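Local coordinates for 3-oxoacyl-[acyl-carrier protein] synthase (Thermus thermophilus, PDB 1UB7) that probably catalyses the first condensation of fatty acid synthesis, condensing the acetyl group of acetyl-CoA with malonyl-ACP to give 3-oxobutanoyl-ACP, at residues I295-L303 and A314-A322. Numbering follows the deposited sequence.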
ATOM      1  N   ILE A 295      12.190  19.020 -19.903  1.00 33.45           N
ATOM      2  CA  ILE A 295      12.768  18.626 -18.635  1.00 41.46           C
ATOM      3  C   ILE A 295      14.140  18.146 -19.036  1.00 41.93           C
ATOM      4  O   ILE A 295      14.271  17.389 -19.994  1.00 41.30           O
ATOM      5  CB  ILE A 295      11.986  17.461 -17.959  1.00 45.98           C
ATOM      6  CG1 ILE A 295      10.766  18.011 -17.218  1.00 40.07           C
ATOM      7  CG2 ILE A 295      12.886  16.710 -16.984  1.00 44.78           C
ATOM      8  CD1 ILE A 295       9.945  16.929 -16.515  1.00 38.69           C
ATOM      9  N   ARG A 296      15.160  18.608 -18.327  1.00 40.62           N
ATOM     10  CA  ARG A 296      16.531  18.211 -18.622  1.00 43.69           C
ATOM     11  C   ARG A 296      17.335  18.134 -17.342  1.00 38.84           C
ATOM     12  O   ARG A 296      16.991  18.761 -16.337  1.00 38.98           O
ATOM     13  CB  ARG A 296      17.208  19.220 -19.556  1.00 43.82           C
ATOM     14  CG  ARG A 296      16.423  19.548 -20.797  1.00 44.62           C
ATOM     15  CD  ARG A 296      17.173  20.569 -21.638  1.00 46.06           C
ATOM     16  NE  ARG A 296      16.356  21.093 -22.732  1.00 44.63           N
ATOM     17  CZ  ARG A 296      16.799  21.940 -23.653  1.00 34.15           C
ATOM     18  NH1 ARG A 296      18.056  22.364 -23.610  1.00 26.55           N
ATOM     19  NH2 ARG A 296      15.995  22.346 -24.623  1.00 35.69           N
ATOM     20  N   GLU A 297      18.418  17.372 -17.389  1.00 34.94           N
ATOM     21  CA  GLU A 297      19.263  17.235 -16.226  1.00 43.29           C
ATOM     22  C   GLU A 297      19.543  18.619 -15.688  1.00 46.55           C
ATOM     23  O   GLU A 297      19.925  19.516 -16.440  1.00 53.62           O
ATOM     24  CB  GLU A 297      20.565  16.542 -16.600  1.00 46.35           C
ATOM     25  CG  GLU A 297      21.538  16.457 -15.459  1.00 51.35           C
ATOM     26  CD  GLU A 297      22.469  15.278 -15.595  1.00 54.01           C
ATOM     27  OE1 GLU A 297      21.981  14.128 -15.578  1.00 59.04           O
ATOM     28  OE2 GLU A 297      23.689  15.497 -15.719  1.00 61.92           O
ATOM     29  N   GLY A 298      19.317  18.804 -14.390  1.00 48.51           N
ATOM     30  CA  GLY A 298      19.563  20.096 -13.779  1.00 44.83           C
ATOM     31  C   GLY A 298      18.342  20.954 -13.503  1.00 43.57           C
ATOM     32  O   GLY A 298      18.430  21.869 -12.684  1.00 41.58           O
ATOM     33  N   ASP A 299      17.218  20.674 -14.166  1.00 42.66           N
ATOM     34  CA  ASP A 299      15.993  21.453 -13.965  1.00 43.11           C
ATOM     35  C   ASP A 299      15.296  21.136 -12.643  1.00 49.20           C
ATOM     36  O   ASP A 299      15.440  20.042 -12.082  1.00 46.73           O
ATOM     37  CB  ASP A 299      14.969  21.191 -15.076  1.00 51.10           C
ATOM     38  CG  ASP A 299      15.440  21.638 -16.452  1.00 59.90           C
ATOM     39  OD1 ASP A 299      16.213  22.629 -16.549  1.00 46.56           O
ATOM     40  OD2 ASP A 299      15.004  20.998 -17.441  1.00 57.10           O
ATOM     41  N   HIS A 300      14.528  22.100 -12.148  1.00 51.21           N
ATOM     42  CA  HIS A 300      13.776  21.898 -10.923  1.00 50.38           C
ATOM     43  C   HIS A 300      12.354  21.630 -11.360  1.00 50.00           C
ATOM     44  O   HIS A 300      11.711  22.490 -11.954  1.00 49.51           O
ATOM     45  CB  HIS A 300      13.832  23.136 -10.037  1.00 48.10           C
ATOM     46  CG  HIS A 300      15.219  23.503  -9.622  1.00 55.77           C
ATOM     47  ND1 HIS A 300      16.106  22.582  -9.107  1.00 59.05           N
ATOM     48  CD2 HIS A 300      15.883  24.683  -9.663  1.00 58.84           C
ATOM     49  CE1 HIS A 300      17.259  23.177  -8.852  1.00 58.59           C
ATOM     50  NE2 HIS A 300      17.150  24.452  -9.180  1.00 52.76           N
ATOM     51  N   VAL A 301      11.872  20.424 -11.088  1.00 46.50           N
ATOM     52  CA  VAL A 301      10.524  20.054 -11.467  1.00 44.10           C
ATOM     53  C   VAL A 301       9.628  19.896 -10.249  1.00 47.49           C
ATOM     54  O   VAL A 301      10.041  19.371  -9.204  1.00 44.97           O
ATOM     55  CB  VAL A 301      10.518  18.734 -12.256  1.00 47.66           C
ATOM     56  CG1 VAL A 301       9.144  18.512 -12.890  1.00 41.08           C
ATOM     57  CG2 VAL A 301      11.619  18.762 -13.308  1.00 42.86           C
ATOM     58  N   LEU A 302       8.395  20.364 -10.379  1.00 43.28           N
ATOM     59  CA  LEU A 302       7.458  20.245  -9.290  1.00 34.75           C
ATOM     60  C   LEU A 302       6.355  19.312  -9.690  1.00 36.85           C
ATOM     61  O   LEU A 302       5.790  19.441 -10.779  1.00 36.73           O
ATOM     62  CB  LEU A 302       6.844  21.588  -8.915  1.00 34.42           C
ATOM     63  CG  LEU A 302       5.763  21.338  -7.861  1.00 41.96           C
ATOM     64  CD1 LEU A 302       5.917  22.342  -6.759  1.00 42.37           C
ATOM     65  CD2 LEU A 302       4.350  21.356  -8.503  1.00 33.08           C
ATOM     66  N   LEU A 303       6.050  18.379  -8.789  1.00 39.31           N
ATOM     67  CA  LEU A 303       4.998  17.395  -8.994  1.00 38.85           C
ATOM     68  C   LEU A 303       3.962  17.676  -7.914  1.00 42.76           C
ATOM     69  O   LEU A 303       4.323  17.984  -6.771  1.00 39.54           O
ATOM     70  CB  LEU A 303       5.543  15.971  -8.821  1.00 37.30           C
ATOM     71  CG  LEU A 303       6.822  15.578  -9.566  1.00 38.08           C
ATOM     72  CD1 LEU A 303       7.228  14.163  -9.176  1.00 36.53           C
ATOM     73  CD2 LEU A 303       6.595  15.666 -11.072  1.00 42.35           C
ATOM     74  N   ALA A 314       2.842  16.634  -3.083  1.00 36.87           N
ATOM     75  CA  ALA A 314       3.632  17.459  -3.969  1.00 38.85           C
ATOM     76  C   ALA A 314       5.110  17.222  -3.688  1.00 44.78           C
ATOM     77  O   ALA A 314       5.505  16.935  -2.554  1.00 41.50           O
ATOM     78  CB  ALA A 314       3.289  18.925  -3.756  1.00 45.31           C
ATOM     79  N   ALA A 315       5.931  17.353  -4.726  1.00 46.35           N
ATOM     80  CA  ALA A 315       7.360  17.151  -4.580  1.00 39.91           C
ATOM     81  C   ALA A 315       8.173  18.033  -5.527  1.00 43.32           C
ATOM     82  O   ALA A 315       7.709  18.432  -6.599  1.00 41.59           O
ATOM     83  CB  ALA A 315       7.692  15.683  -4.822  1.00 40.33           C
ATOM     84  N   VAL A 316       9.390  18.346  -5.101  1.00 42.31           N
ATOM     85  CA  VAL A 316      10.307  19.143  -5.885  1.00 40.04           C
ATOM     86  C   VAL A 316      11.521  18.249  -6.068  1.00 42.40           C
ATOM     87  O   VAL A 316      12.108  17.763  -5.092  1.00 35.77           O
ATOM     88  CB  VAL A 316      10.708  20.447  -5.154  1.00 46.48           C
ATOM     89  CG1 VAL A 316      11.942  21.063  -5.812  1.00 42.27           C
ATOM     90  CG2 VAL A 316       9.549  21.435  -5.193  1.00 43.23           C
ATOM     91  N   LEU A 317      11.878  18.045  -7.334  1.00 42.82           N
ATOM     92  CA  LEU A 317      12.977  17.184  -7.736  1.00 43.74           C
ATOM     93  C   LEU A 317      13.863  17.885  -8.745  1.00 47.93           C
ATOM     94  O   LEU A 317      13.371  18.412  -9.743  1.00 49.33           O
ATOM     95  CB  LEU A 317      12.399  15.928  -8.397  1.00 46.31           C
ATOM     96  CG  LEU A 317      13.322  14.984  -9.163  1.00 47.61           C
ATOM     97  CD1 LEU A 317      14.252  14.253  -8.197  1.00 49.33           C
ATOM     98  CD2 LEU A 317      12.482  13.990  -9.935  1.00 41.82           C
ATOM     99  N   THR A 318      15.166  17.903  -8.480  1.00 49.62           N
ATOM    100  CA  THR A 318      16.120  18.493  -9.408  1.00 45.29           C
ATOM    101  C   THR A 318      16.465  17.320 -10.328  1.00 49.21           C
ATOM    102  O   THR A 318      17.173  16.392  -9.930  1.00 45.57           O
ATOM    103  CB  THR A 318      17.388  18.993  -8.685  1.00 47.08           C
ATOM    104  OG1 THR A 318      17.089  20.200  -7.964  1.00 45.55           O
ATOM    105  CG2 THR A 318      18.502  19.265  -9.684  1.00 47.58           C
ATOM    106  N   TRP A 319      15.943  17.373 -11.554  1.00 48.20           N
ATOM    107  CA  TRP A 319      16.120  16.319 -12.550  1.00 46.94           C
ATOM    108  C   TRP A 319      17.541  15.827 -12.849  1.00 47.93           C
ATOM    109  O   TRP A 319      18.514  16.576 -12.767  1.00 47.43           O
ATOM    110  CB  TRP A 319      15.457  16.746 -13.865  1.00 41.69           C
ATOM    111  CG  TRP A 319      15.036  15.584 -14.699  1.00 44.99           C
ATOM    112  CD1 TRP A 319      15.697  15.052 -15.771  1.00 42.35           C
ATOM    113  CD2 TRP A 319      13.883  14.752 -14.484  1.00 50.17           C
ATOM    114  NE1 TRP A 319      15.029  13.937 -16.235  1.00 45.17           N
ATOM    115  CE2 TRP A 319      13.915  13.730 -15.463  1.00 48.23           C
ATOM    116  CE3 TRP A 319      12.829  14.769 -13.557  1.00 43.43           C
ATOM    117  CZ2 TRP A 319      12.927  12.730 -15.541  1.00 55.77           C
ATOM    118  CZ3 TRP A 319      11.846  13.774 -13.637  1.00 45.26           C
ATOM    119  CH2 TRP A 319      11.904  12.771 -14.622  1.00 44.77           C
ATOM    120  N   GLY A 320      17.644  14.549 -13.196  1.00 43.43           N
ATOM    121  CA  GLY A 320      18.933  13.989 -13.544  1.00 44.65           C
ATOM    122  C   GLY A 320      19.829  13.612 -12.386  1.00 47.05           C
ATOM    123  O   GLY A 320      19.359  13.184 -11.332  1.00 48.29           O
ATOM    124  N   GLY A 321      21.129  13.796 -12.589  1.00 47.60           N
ATOM    125  CA  GLY A 321      22.106  13.457 -11.576  1.00 52.21           C
ATOM    126  C   GLY A 321      22.392  11.971 -11.648  1.00 56.93           C
ATOM    127  O   GLY A 321      23.180  11.448 -10.861  1.00 57.21           O
ATOM    128  N   ALA A 322      21.754  11.295 -12.604  1.00 60.48           N
ATOM    129  CA  ALA A 322      21.906   9.854 -12.779  1.00 58.54           C
ATOM    130  C   ALA A 322      23.357   9.465 -12.800  1.00 60.43           C
ATOM    131  O   ALA A 322      23.841   8.945 -11.775  1.00 64.30           O
ATOM    132  CB  ALA A 322      21.235   9.407 -14.063  1.00 59.53           C
ATOM    133  OXT ALA A 322      23.994   9.705 -13.839  1.00 66.91           O
TER
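Val-301 and Leu-317 face each other as a hydrogen-bonded pair in an antiparallel beta hairpin, the last two strands of the C-terminal half of this thiolase-like fold. Val-301 N reaches Leu-317 O at 2.8 Å, and Leu-317 N returns the bond to Val-301 O; Leu-303 and Ala-315 repeat the exchange two residues further on. Between and beside these pairs, His-300/Thr-318 and Leu-302/Val-316 are non-hydrogen-bonded and turn their side chains to the other face of the sheet. There the His-300 ring lies alongside Thr-318, its ND1 hydrogen-bonded at 2.8 Å to Thr-318 OG1, which sits at the ring edge in its plane. Leu-302 CD1 meets Val-316 CG2 at 4.1 Å, and helix 211-233 packs against both residues.

Past the strands, Trp-319 carries much of the contact. Its CG stands anti to the backbone N (chi1 -154°), which lays the indole against Ile-295, whose CG2 packs over one face of the five-membered ring. Val-301 CG2 approaches the six-membered ring obliquely, 4.2 Å from Trp-319 CE3, while Val-290 of helix 281-292 also touches the indole. With an alanine here, Ile-295 CG2 would probably lose its aromatic cover and a gap would open between the end of the hairpin and that helix.

The Trp-319 backbone is gripped at both ends, its N by Asp-299 O and its O by Gly-298 N. Gly-298 belongs to the type II turn from Arg-296 to Asp-299, closed by Asp-299 N to Arg-296 O, while Arg-296 N also donates a bent hydrogen bond (133°) to Asp-299 OD2. Glu-297 extends from the same turn toward the chain terminus, its OE2 in a salt bridge with Arg-168; its OE1 accepts a hydrogen bond from Gly-321 N at 3.1 Å, from well above the carboxylate plane.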